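Local coordinates for protein peptidoglycan glycosyltransferase (Burkholderia ambifaria, PDB 5UY7) that belongs to the penicillin-binding protein family and carries, in its modelled part, a domain of the beta-lactamase clan, at residues Ala224-Asp229 and Asn259-Asp264; Asp264-Gly269 and Phe391-Ala396; Ile348-Ala353 and Tyr384-Ser389. All blocks are in the same frame, centred on the assembly; numbering follows the deposited sequence.

Interaction 1: residues Ala224-Asp229 and Asn259-Asp264; sequences AAMVVD and NRILTD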
ATOM      1  N   ALA A 224      -7.562 -12.110   1.840  1.00 18.15           N
ATOM      2  CA  ALA A 224      -7.265 -11.486   3.120  1.00 17.34           C
ATOM      3  C   ALA A 224      -7.704 -10.031   3.070  1.00 16.92           C
ATOM      4  O   ALA A 224      -7.625  -9.383   2.026  1.00 19.92           O
ATOM      5  CB  ALA A 224      -5.777 -11.569   3.453  1.00 20.21           C
ATOM      6  N   ALA A 225      -8.171  -9.524   4.208  1.00 17.12           N
ATOM      7  CA  ALA A 225      -8.518  -8.109   4.291  1.00 15.85           C
ATOM      8  C   ALA A 225      -8.294  -7.614   5.706  1.00 16.93           C
ATOM      9  O   ALA A 225      -8.588  -8.327   6.669  1.00 17.46           O
ATOM     10  CB  ALA A 225      -9.978  -7.872   3.896  1.00 16.20           C
ATOM     11  N   MET A 226      -7.790  -6.386   5.844  1.00 14.60           N
ATOM     12  CA  MET A 226      -7.749  -5.812   7.175  1.00 16.27           C
ATOM     13  C   MET A 226      -8.024  -4.322   7.087  1.00 17.50           C
ATOM     14  O   MET A 226      -7.801  -3.684   6.053  1.00 17.12           O
ATOM     15  CB  MET A 226      -6.428  -6.100   7.918  1.00 22.17           C
ATOM     16  CG  MET A 226      -5.173  -5.482   7.376  1.00 25.59           C
ATOM     17  SD  MET A 226      -3.728  -6.015   8.349  1.00 21.43           S
ATOM     18  CE  MET A 226      -3.774  -4.931   9.763  1.00 25.11           C
ATOM     19  N   VAL A 227      -8.559  -3.796   8.178  1.00 14.74           N
ATOM     20  CA  VAL A 227      -8.931  -2.391   8.292  1.00 14.04           C
ATOM     21  C   VAL A 227      -8.286  -1.858   9.558  1.00 16.56           C
ATOM     22  O   VAL A 227      -8.408  -2.472  10.625  1.00 17.17           O
ATOM     23  CB  VAL A 227     -10.460  -2.211   8.340  1.00 14.96           C
ATOM     24  CG1 VAL A 227     -10.822  -0.719   8.414  1.00 14.35           C
ATOM     25  CG2 VAL A 227     -11.120  -2.843   7.121  1.00 16.00           C
ATOM     26  N   VAL A 228      -7.569  -0.740   9.438  1.00 13.14           N
ATOM     27  CA  VAL A 228      -6.844  -0.146  10.555  1.00 13.48           C
ATOM     28  C   VAL A 228      -7.381   1.260  10.796  1.00 16.10           C
ATOM     29  O   VAL A 228      -7.524   2.048   9.854  1.00 16.15           O
ATOM     30  CB  VAL A 228      -5.329  -0.089  10.279  1.00 14.58           C
ATOM     31  CG1 VAL A 228      -4.609   0.537  11.475  1.00 17.65           C
ATOM     32  CG2 VAL A 228      -4.777  -1.492   9.995  1.00 16.32           C
ATOM     33  N   ASP A 229      -7.643   1.583  12.060  1.00 14.31           N
ATOM     34  CA  ASP A 229      -7.975   2.953  12.440  1.00 15.05           C
ATOM     35  C   ASP A 229      -6.716   3.820  12.414  1.00 17.24           C
ATOM     36  O   ASP A 229      -5.761   3.564  13.153  1.00 19.76           O
ATOM     37  CB  ASP A 229      -8.613   2.961  13.831  1.00 16.18           C
ATOM     38  CG  ASP A 229      -8.980   4.359  14.300  1.00 24.91           C
ATOM     39  OD1 ASP A 229      -9.800   5.016  13.641  1.00 27.04           O
ATOM     40  OD2 ASP A 229      -8.458   4.803  15.340  1.00 31.35           O
ATOM     41  N   ASN A 259      -2.356 -17.619  10.494  1.00 51.71           N
ATOM     42  CA  ASN A 259      -3.000 -16.363  10.113  1.00 40.03           C
ATOM     43  C   ASN A 259      -2.228 -15.803   8.922  1.00 37.41           C
ATOM     44  O   ASN A 259      -1.210 -15.125   9.086  1.00 33.01           O
ATOM     45  CB  ASN A 259      -3.031 -15.396  11.292  1.00 38.85           C
ATOM     46  CG  ASN A 259      -3.938 -14.204  11.047  1.00 33.64           C
ATOM     47  OD1 ASN A 259      -3.934 -13.620   9.968  1.00 36.00           O
ATOM     48  ND2 ASN A 259      -4.728 -13.847  12.054  1.00 50.13           N
ATOM     49  N   ARG A 260      -2.722 -16.090   7.712  1.00 32.90           N
ATOM     50  CA  ARG A 260      -1.965 -15.789   6.497  1.00 33.77           C
ATOM     51  C   ARG A 260      -1.686 -14.298   6.333  1.00 31.78           C
ATOM     52  O   ARG A 260      -0.674 -13.925   5.727  1.00 28.59           O
ATOM     53  CB  ARG A 260      -2.703 -16.328   5.273  1.00 33.44           C
ATOM     54  CG  ARG A 260      -2.892 -17.837   5.305  1.00 40.93           C
ATOM     55  CD  ARG A 260      -3.467 -18.371   4.006  1.00 52.16           C
ATOM     56  NE  ARG A 260      -4.796 -17.837   3.711  1.00 56.57           N
ATOM     57  CZ  ARG A 260      -5.928 -18.286   4.251  1.00 52.04           C
ATOM     58  NH1 ARG A 260      -5.904 -19.272   5.138  1.00 58.82           N
ATOM     59  NH2 ARG A 260      -7.087 -17.741   3.910  1.00 43.89           N
ATOM     60  N   ILE A 261      -2.564 -13.432   6.848  1.00 27.01           N
ATOM     61  CA  ILE A 261      -2.306 -11.994   6.803  1.00 24.82           C
ATOM     62  C   ILE A 261      -0.966 -11.669   7.441  1.00 25.02           C
ATOM     63  O   ILE A 261      -0.255 -10.758   6.996  1.00 25.41           O
ATOM     64  CB  ILE A 261      -3.442 -11.216   7.500  1.00 28.98           C
ATOM     65  CG1 ILE A 261      -4.743 -11.348   6.723  1.00 36.54           C
ATOM     66  CG2 ILE A 261      -3.058  -9.743   7.660  1.00 29.96           C
ATOM     67  CD1 ILE A 261      -5.893 -10.564   7.330  1.00 35.80           C
ATOM     68  N   LEU A 262      -0.590 -12.416   8.478  1.00 26.26           N
ATOM     69  CA  LEU A 262       0.656 -12.185   9.191  1.00 28.50           C
ATOM     70  C   LEU A 262       1.788 -13.104   8.752  1.00 26.16           C
ATOM     71  O   LEU A 262       2.961 -12.737   8.895  1.00 27.40           O
ATOM     72  CB  LEU A 262       0.431 -12.369  10.695  1.00 30.29           C
ATOM     73  CG  LEU A 262      -0.424 -11.269  11.320  1.00 39.54           C
ATOM     74  CD1 LEU A 262      -1.400 -11.861  12.313  1.00 47.99           C
ATOM     75  CD2 LEU A 262       0.481 -10.246  11.989  1.00 39.11           C
ATOM     76  N   THR A 263       1.478 -14.279   8.215  1.00 28.31           N
ATOM     77  CA  THR A 263       2.525 -15.264   7.960  1.00 29.13           C
ATOM     78  C   THR A 263       2.945 -15.349   6.502  1.00 33.12           C
ATOM     79  O   THR A 263       4.092 -15.713   6.224  1.00 35.15           O
ATOM     80  CB  THR A 263       2.084 -16.653   8.437  1.00 31.09           C
ATOM     81  OG1 THR A 263       0.932 -17.081   7.699  1.00 33.59           O
ATOM     82  CG2 THR A 263       1.748 -16.626   9.924  1.00 33.08           C
ATOM     83  N   ASP A 264       2.068 -15.020   5.562  1.00 28.28           N
ATOM     84  CA  ASP A 264       2.382 -15.188   4.149  1.00 31.43           C
ATOM     85  C   ASP A 264       3.062 -13.942   3.594  1.00 26.40           C
ATOM     86  O   ASP A 264       2.569 -12.821   3.765  1.00 24.77           O
ATOM     87  CB  ASP A 264       1.118 -15.516   3.355  1.00 31.13           C
ATOM     88  CG  ASP A 264       0.622 -16.934   3.615  1.00 35.57           C
ATOM     89  OD1 ASP A 264       1.141 -17.595   4.543  1.00 45.45           O
ATOM     90  OD2 ASP A 264      -0.277 -17.393   2.886  1.00 39.56           O
TER
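The peptide unit running from A225 into M226 is the flat group that matters between A224-D229 and N259-D264, and the CD1 methyl of I261 rests over one of its faces. That methyl stands almost straight above the oxygen, with A225 O and I261 CD1 3.6 Å apart. It meets the preceding peptide unit at a slant, I261 CD1 lying 4.0 Å from A225 N. The CB of A225 points away from the helix, where its side chain meets V496. A single isoleucine thus carries the helical side of the contact, and CG1, CD1 and CG2 each meet a different residue of the strand. CG1 presses on A224, whose CB is 3.4 Å from I261 CG1, closer than carbon atoms usually pack. CG2, the other branch, stands anti to the backbone N of I261 (chi1 -67°, measured to CG1) and reaches M226, where SD and I261 CG2 are 3.8 Å apart. The methionine chain comes across the branch at an angle, bent at chi3 (-81°) before its terminal methyl.

No hydrogen bond joins the two segments. Bonds to other parts of the chain run from I261 N to N240 OD1, N259 OD1 to N240 ND2 and R260 NH2 to P242 O, all in or just after strand 235-241. Within the helix's own first turn, N259, at the N-cap position, offers its carbonyl O to both L262 N and T263 N. The example illustrates how one branched residue can seat a helical turn on a sheet: strand 222-229 lies between strands 235-241 and 492-499 of the five-stranded antiparallel sheet, a sheet flanked by helices as in the beta-lactamase and penicillin-binding protein fold.

Interaction 2: residues Asp264-Gly269 and Phe391-Ala396; sequences DVFEPG and FQLARA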
ATOM      1  N   ASP A 264       2.068 -15.020   5.562  1.00 28.28           N
ATOM      2  CA  ASP A 264       2.382 -15.188   4.149  1.00 31.43           C
ATOM      3  C   ASP A 264       3.062 -13.942   3.594  1.00 26.40           C
ATOM      4  O   ASP A 264       2.569 -12.821   3.765  1.00 24.77           O
ATOM      5  CB  ASP A 264       1.118 -15.516   3.355  1.00 31.13           C
ATOM      6  CG  ASP A 264       0.622 -16.934   3.615  1.00 35.57           C
ATOM      7  OD1 ASP A 264       1.141 -17.595   4.543  1.00 45.45           O
ATOM      8  OD2 ASP A 264      -0.277 -17.393   2.886  1.00 39.56           O
ATOM      9  N   VAL A 265       4.197 -14.138   2.922  1.00 26.19           N
ATOM     10  CA  VAL A 265       4.926 -13.017   2.351  1.00 25.35           C
ATOM     11  C   VAL A 265       4.950 -13.133   0.835  1.00 24.56           C
ATOM     12  O   VAL A 265       4.843 -14.219   0.257  1.00 28.05           O
ATOM     13  CB  VAL A 265       6.360 -12.880   2.906  1.00 29.76           C
ATOM     14  CG1 VAL A 265       6.324 -12.718   4.412  1.00 30.84           C
ATOM     15  CG2 VAL A 265       7.210 -14.060   2.503  1.00 29.65           C
ATOM     16  N   PHE A 266       5.101 -11.974   0.196  1.00 23.60           N
ATOM     17  CA  PHE A 266       5.080 -11.854  -1.255  1.00 26.53           C
ATOM     18  C   PHE A 266       5.778 -10.560  -1.637  1.00 22.07           C
ATOM     19  O   PHE A 266       5.981  -9.671  -0.804  1.00 21.97           O
ATOM     20  CB  PHE A 266       3.648 -11.860  -1.801  1.00 24.12           C
ATOM     21  CG  PHE A 266       2.735 -10.874  -1.121  1.00 23.19           C
ATOM     22  CD1 PHE A 266       2.039 -11.236   0.027  1.00 23.76           C
ATOM     23  CD2 PHE A 266       2.557  -9.593  -1.632  1.00 22.03           C
ATOM     24  CE1 PHE A 266       1.194 -10.332   0.656  1.00 23.35           C
ATOM     25  CE2 PHE A 266       1.706  -8.692  -1.006  1.00 23.18           C
ATOM     26  CZ  PHE A 266       1.031  -9.068   0.142  1.00 22.10           C
ATOM     27  N   GLU A 267       6.136 -10.459  -2.910  1.00 21.38           N
ATOM     28  CA  GLU A 267       6.713  -9.212  -3.395  1.00 19.63           C
ATOM     29  C   GLU A 267       5.614  -8.165  -3.545  1.00 20.97           C
ATOM     30  O   GLU A 267       4.599  -8.425  -4.202  1.00 21.98           O
ATOM     31  CB  GLU A 267       7.436  -9.428  -4.722  1.00 24.00           C
ATOM     32  CG  GLU A 267       8.646 -10.362  -4.610  1.00 26.50           C
ATOM     33  CD  GLU A 267       9.359 -10.548  -5.931  1.00 30.18           C
ATOM     34  OE1 GLU A 267       8.813 -11.235  -6.819  1.00 36.57           O
ATOM     35  OE2 GLU A 267      10.462  -9.995  -6.085  1.00 33.05           O
ATOM     36  N   PRO A 268       5.775  -6.984  -2.950  1.00 18.71           N
ATOM     37  CA  PRO A 268       4.684  -6.000  -2.947  1.00 18.94           C
ATOM     38  C   PRO A 268       4.429  -5.339  -4.293  1.00 19.76           C
ATOM     39  O   PRO A 268       3.341  -4.780  -4.486  1.00 19.13           O
ATOM     40  CB  PRO A 268       5.153  -4.968  -1.913  1.00 18.51           C
ATOM     41  CG  PRO A 268       6.675  -5.121  -1.910  1.00 16.78           C
ATOM     42  CD  PRO A 268       6.915  -6.579  -2.113  1.00 19.31           C
ATOM     43  N   GLY A 269       5.402  -5.324  -5.198  1.00 20.01           N
ATOM     44  CA  GLY A 269       5.167  -4.711  -6.497  1.00 19.26           C
ATOM     45  C   GLY A 269       4.828  -3.234  -6.397  1.00 18.60           C
ATOM     46  O   GLY A 269       5.355  -2.503  -5.551  1.00 18.17           O
ATOM     47  N   PHE A 391      -0.065  -7.587   6.393  1.00 18.90           N
ATOM     48  CA  PHE A 391      -0.057  -6.832   7.641  1.00 19.04           C
ATOM     49  C   PHE A 391       0.995  -5.733   7.600  1.00 21.45           C
ATOM     50  O   PHE A 391       0.724  -4.580   7.957  1.00 19.52           O
ATOM     51  CB  PHE A 391       0.201  -7.770   8.825  1.00 19.82           C
ATOM     52  CG  PHE A 391       0.069  -7.102  10.171  1.00 23.94           C
ATOM     53  CD1 PHE A 391       1.114  -6.360  10.705  1.00 28.86           C
ATOM     54  CD2 PHE A 391      -1.101  -7.225  10.906  1.00 27.72           C
ATOM     55  CE1 PHE A 391       0.984  -5.743  11.940  1.00 29.82           C
ATOM     56  CE2 PHE A 391      -1.230  -6.611  12.144  1.00 26.86           C
ATOM     57  CZ  PHE A 391      -0.189  -5.872  12.657  1.00 28.33           C
ATOM     58  N   GLN A 392       2.214  -6.077   7.167  1.00 19.13           N
ATOM     59  CA  GLN A 392       3.273  -5.077   7.098  1.00 17.21           C
ATOM     60  C   GLN A 392       2.904  -3.928   6.167  1.00 17.26           C
ATOM     61  O   GLN A 392       3.217  -2.767   6.453  1.00 17.42           O
ATOM     62  CB  GLN A 392       4.578  -5.721   6.641  1.00 19.66           C
ATOM     63  CG  GLN A 392       5.289  -6.491   7.731  1.00 20.13           C
ATOM     64  CD  GLN A 392       6.499  -7.227   7.191  1.00 20.63           C
ATOM     65  OE1 GLN A 392       6.511  -7.626   6.028  1.00 21.31           O
ATOM     66  NE2 GLN A 392       7.524  -7.396   8.023  1.00 22.26           N
ATOM     67  N   LEU A 393       2.258  -4.227   5.038  1.00 17.98           N
ATOM     68  CA  LEU A 393       1.871  -3.164   4.110  1.00 16.13           C
ATOM     69  C   LEU A 393       0.787  -2.275   4.704  1.00 17.34           C
ATOM     70  O   LEU A 393       0.830  -1.046   4.555  1.00 16.53           O
ATOM     71  CB  LEU A 393       1.388  -3.768   2.791  1.00 16.90           C
ATOM     72  CG  LEU A 393       2.472  -4.416   1.922  1.00 16.40           C
ATOM     73  CD1 LEU A 393       1.814  -5.079   0.711  1.00 19.95           C
ATOM     74  CD2 LEU A 393       3.512  -3.380   1.484  1.00 16.10           C
ATOM     75  N   ALA A 394      -0.205  -2.873   5.361  1.00 15.18           N
ATOM     76  CA  ALA A 394      -1.246  -2.070   5.993  1.00 13.92           C
ATOM     77  C   ALA A 394      -0.637  -1.115   7.010  1.00 18.21           C
ATOM     78  O   ALA A 394      -0.949   0.082   7.018  1.00 15.98           O
ATOM     79  CB  ALA A 394      -2.291  -2.971   6.653  1.00 14.97           C
ATOM     80  N   ARG A 395       0.275  -1.620   7.849  1.00 18.36           N
ATOM     81  CA  ARG A 395       0.932  -0.767   8.836  0.52 16.16           C
ATOM     82  C   ARG A 395       1.755   0.322   8.161  1.00 17.26           C
ATOM     83  O   ARG A 395       1.700   1.496   8.560  1.00 17.24           O
ATOM     84  CB  ARG A 395       1.809  -1.617   9.757  0.52 19.89           C
ATOM     85  CG  ARG A 395       2.633  -0.810  10.746  0.52 22.55           C
ATOM     86  CD  ARG A 395       3.448  -1.718  11.665  0.52 25.78           C
ATOM     87  NE  ARG A 395       4.308  -2.629  10.913  0.52 24.99           N
ATOM     88  CZ  ARG A 395       5.027  -3.605  11.458  0.52 34.33           C
ATOM     89  NH1 ARG A 395       4.997  -3.807  12.770  0.52 33.31           N
ATOM     90  NH2 ARG A 395       5.776  -4.382  10.690  0.52 41.14           N
ATOM     91  N   ALA A 396       2.522  -0.047   7.131  1.00 15.33           N
ATOM     92  CA  ALA A 396       3.332   0.945   6.426  1.00 16.42           C
ATOM     93  C   ALA A 396       2.475   2.076   5.865  1.00 17.65           C
ATOM     94  O   ALA A 396       2.867   3.249   5.933  1.00 15.97           O
ATOM     95  CB  ALA A 396       4.135   0.270   5.310  1.00 16.00           C
TER
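F266 makes the first touch as the chain leaves D264 and V265, and L393 receives it. The CG of F266 sits between the backbone N and the carbonyl carbon (chi1 51°); the CB bond does not aim at the helix, but the ring end comes round to L393. The far end of the ring does the work: F266 CE2 lies 4.0 Å from L393 CD1, and F266 CZ lies 4.1 Å from that same methyl. The approach is oblique, and the ring is shared with strand 477-485, where R478 and S480 also meet it. E267 then turns its carboxylate elsewhere, OE2 bonding to G385 N. P268 brings the chain back to the leucine through its ring carbon CB, which is 4.1 Å from L393 CD2. CD1 thus meets the phenylalanine ring, while CD2 is the methyl nearer the proline CB, with CD1 close behind: a small case of a forked side chain meeting two residues that flank E267. G269 follows with positive phi (61°), and its backbone is bonded to that of G383. No hydrogen bond crosses this contact, which is buried and apolar throughout.

From its place on helix 390-401, L393 also meets V482 of strand 477-485 and V388 of strand 388-389. The latter pairs antiparallel with strand 265-266, V388 being backbone-bonded to F266. Segment 264-269 lies against helix 390-401, pairs with strand 388-389 and leads along the chain toward helix 273-282, where a pattern at the helix start is consistent with the SxxK motif of penicillin-binding proteins.

Interaction 3: residues Ile348-Ala353 and Tyr384-Ser389; sequences IGLGQA and YGLSVS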
ATOM      1  N   ILE A 348       9.480   1.791   8.092  1.00 21.32           N
ATOM      2  CA  ILE A 348       8.082   1.397   7.909  1.00 20.69           C
ATOM      3  C   ILE A 348       7.900  -0.073   8.285  1.00 23.22           C
ATOM      4  O   ILE A 348       6.860  -0.677   7.994  1.00 22.08           O
ATOM      5  CB  ILE A 348       7.574   1.672   6.479  1.00 20.17           C
ATOM      6  CG1 ILE A 348       8.444   0.984   5.424  1.00 18.39           C
ATOM      7  CG2 ILE A 348       7.498   3.175   6.219  1.00 22.73           C
ATOM      8  CD1 ILE A 348       7.828   0.955   4.018  1.00 18.70           C
ATOM      9  N   GLY A 349       8.897  -0.653   8.948  1.00 21.96           N
ATOM     10  CA  GLY A 349       8.740  -1.956   9.565  1.00 22.73           C
ATOM     11  C   GLY A 349       8.996  -3.155   8.677  1.00 24.54           C
ATOM     12  O   GLY A 349       8.690  -4.283   9.091  1.00 24.14           O
ATOM     13  N   LEU A 350       9.545  -2.965   7.481  1.00 23.18           N
ATOM     14  CA  LEU A 350       9.801  -4.109   6.617  1.00 20.18           C
ATOM     15  C   LEU A 350      11.019  -4.880   7.110  1.00 21.93           C
ATOM     16  O   LEU A 350      11.925  -4.320   7.733  1.00 24.89           O
ATOM     17  CB  LEU A 350      10.009  -3.660   5.171  1.00 21.14           C
ATOM     18  CG  LEU A 350       8.875  -2.817   4.591  1.00 19.03           C
ATOM     19  CD1 LEU A 350       9.050  -2.684   3.093  1.00 22.17           C
ATOM     20  CD2 LEU A 350       7.530  -3.454   4.920  1.00 20.56           C
ATOM     21  N   GLY A 351      11.031  -6.185   6.831  1.00 23.02           N
ATOM     22  CA  GLY A 351      12.108  -7.052   7.279  1.00 26.25           C
ATOM     23  C   GLY A 351      12.072  -7.390   8.753  1.00 28.90           C
ATOM     24  O   GLY A 351      13.009  -8.030   9.252  1.00 34.08           O
ATOM     25  N   GLN A 352      11.032  -6.974   9.462  1.00 29.05           N
ATOM     26  CA  GLN A 352      10.914  -7.153  10.900  1.00 36.30           C
ATOM     27  C   GLN A 352       9.547  -7.742  11.192  1.00 29.91           C
ATOM     28  O   GLN A 352       8.531  -7.229  10.714  1.00 31.86           O
ATOM     29  CB  GLN A 352      11.078  -5.825  11.636  1.00 40.31           C
ATOM     30  CG  GLN A 352      12.315  -5.049  11.240  1.00 38.02           C
ATOM     31  CD  GLN A 352      12.137  -3.562  11.435  1.00 41.54           C
ATOM     32  OE1 GLN A 352      12.104  -3.072  12.564  1.00 42.95           O
ATOM     33  NE2 GLN A 352      12.003  -2.832  10.331  1.00 36.87           N
ATOM     34  N   ALA A 353       9.517  -8.799  11.980  1.00 32.13           N
ATOM     35  CA  ALA A 353       8.253  -9.455  12.255  1.00 30.12           C
ATOM     36  C   ALA A 353       7.397  -8.580  13.160  1.00 29.48           C
ATOM     37  O   ALA A 353       7.890  -8.082  14.183  1.00 36.96           O
ATOM     38  CB  ALA A 353       8.493 -10.810  12.908  1.00 30.99           C
ATOM     39  N   TYR A 384       9.938  -5.151  -6.266  1.00 19.77           N
ATOM     40  CA  TYR A 384      10.403  -6.513  -6.464  1.00 24.54           C
ATOM     41  C   TYR A 384      11.816  -6.651  -5.923  1.00 24.31           C
ATOM     42  O   TYR A 384      12.590  -5.691  -5.924  1.00 24.91           O
ATOM     43  CB  TYR A 384      10.316  -6.902  -7.945  1.00 23.81           C
ATOM     44  CG  TYR A 384       8.882  -6.879  -8.414  1.00 22.73           C
ATOM     45  CD1 TYR A 384       8.008  -7.904  -8.068  1.00 27.55           C
ATOM     46  CD2 TYR A 384       8.376  -5.806  -9.140  1.00 26.44           C
ATOM     47  CE1 TYR A 384       6.684  -7.882  -8.464  1.00 27.29           C
ATOM     48  CE2 TYR A 384       7.046  -5.776  -9.544  1.00 27.24           C
ATOM     49  CZ  TYR A 384       6.206  -6.824  -9.200  1.00 25.08           C
ATOM     50  OH  TYR A 384       4.878  -6.814  -9.582  1.00 24.45           O
ATOM     51  N   GLY A 385      12.142  -7.851  -5.447  1.00 24.04           N
ATOM     52  CA  GLY A 385      13.403  -8.073  -4.769  1.00 27.54           C
ATOM     53  C   GLY A 385      13.356  -7.889  -3.270  1.00 28.06           C
ATOM     54  O   GLY A 385      14.413  -7.899  -2.625  1.00 28.56           O
ATOM     55  N   LEU A 386      12.170  -7.680  -2.704  1.00 23.93           N
ATOM     56  CA  LEU A 386      11.933  -7.742  -1.270  1.00 23.44           C
ATOM     57  C   LEU A 386      10.581  -8.411  -1.079  1.00 25.73           C
ATOM     58  O   LEU A 386       9.762  -8.450  -1.999  1.00 24.75           O
ATOM     59  CB  LEU A 386      11.939  -6.351  -0.611  1.00 22.25           C
ATOM     60  CG  LEU A 386      10.723  -5.427  -0.806  1.00 24.34           C
ATOM     61  CD1 LEU A 386      10.892  -4.168   0.033  1.00 25.49           C
ATOM     62  CD2 LEU A 386      10.486  -5.044  -2.266  1.00 24.18           C
ATOM     63  N   SER A 387      10.344  -8.942   0.115  1.00 25.26           N
ATOM     64  CA  SER A 387       9.060  -9.574   0.401  1.00 25.95           C
ATOM     65  C   SER A 387       8.481  -9.013   1.689  1.00 22.37           C
ATOM     66  O   SER A 387       9.212  -8.621   2.604  1.00 23.11           O
ATOM     67  CB  SER A 387       9.175 -11.102   0.495  1.00 32.36           C
ATOM     68  OG  SER A 387      10.013 -11.487   1.564  1.00 37.43           O
ATOM     69  N   VAL A 388       7.146  -8.968   1.737  1.00 20.86           N
ATOM     70  CA  VAL A 388       6.387  -8.350   2.818  1.00 19.40           C
ATOM     71  C   VAL A 388       5.142  -9.192   3.065  1.00 21.26           C
ATOM     72  O   VAL A 388       4.717  -9.962   2.208  1.00 23.11           O
ATOM     73  CB  VAL A 388       5.957  -6.907   2.478  1.00 17.89           C
ATOM     74  CG1 VAL A 388       7.168  -6.059   2.096  1.00 18.60           C
ATOM     75  CG2 VAL A 388       4.931  -6.930   1.340  1.00 20.83           C
ATOM     76  N   SER A 389       4.538  -9.011   4.238  1.00 21.58           N
ATOM     77  CA  SER A 389       3.202  -9.535   4.500  1.00 19.78           C
ATOM     78  C   SER A 389       2.179  -8.431   4.257  1.00 20.36           C
ATOM     79  O   SER A 389       2.511  -7.246   4.238  1.00 18.73           O
ATOM     80  CB  SER A 389       3.065 -10.037   5.939  1.00 23.06           C
ATOM     81  OG  SER A 389       3.149  -8.938   6.839  1.00 21.63           O
TER
HETATM   82  O   HOH W   1       9.054  -6.979   4.987  1.00 19.94           O
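L350 holds its CG anti to the carbonyl carbon (chi1 -55°), which turns CD1 to L386 and V388 and CD2 to V388. L386 answers with CG between its backbone N and carbonyl carbon (chi1 75°), bringing L386 CD1 to 3.9 Å from L350 CD1. Beside it, V388 uses one branch: V388 CG1 is 3.9 Å from L350 CD2 and 4.0 Å from L350 CD1, wedged against both methyls of the leucine fork. A water adds a polar link beside this apolar cluster, accepting from G351 N at 2.8 Å and lying 2.9 Å from S387 O.

The loop that presents L350 is braced from within. Q352 NE2 reaches back to L350 O over 3.0 Å in a nearly straight bond (172°), approaching from above the carbonyl plane while the oxygen lies in the plane of the glutamine amide. NE2 is bonded to T346 O as well. As an example of how a helix ending can deliver a hydrophobic residue, the geometry combines two classic motifs: a Schellman motif with G349 at C-prime closes helix 338-347, and a type II beta turn, G349 to Q352, begins on the same glycine.

How the interactions relate
From the N-terminal side, interaction 1 closes a loop of 29 residues, joining strand 222-229 of the large sheet to helix 260-263. Interaction 2 opens where it ends, at the shared D264, and closes a far longer loop of 121 residues at helix 390-401. Interaction 3 is nested inside that loop, tying the segment after helix 338-347 to the chain that enters strand 388-389 and then helix 390-401. No two of the contacts cross. They meet nonetheless: I261 O and F391 N probably bond between interactions 1 and 2, and interactions 2 and 3 share the two-stranded sheet of 265-266 and 388-389, with P268 CD packing on L386 O.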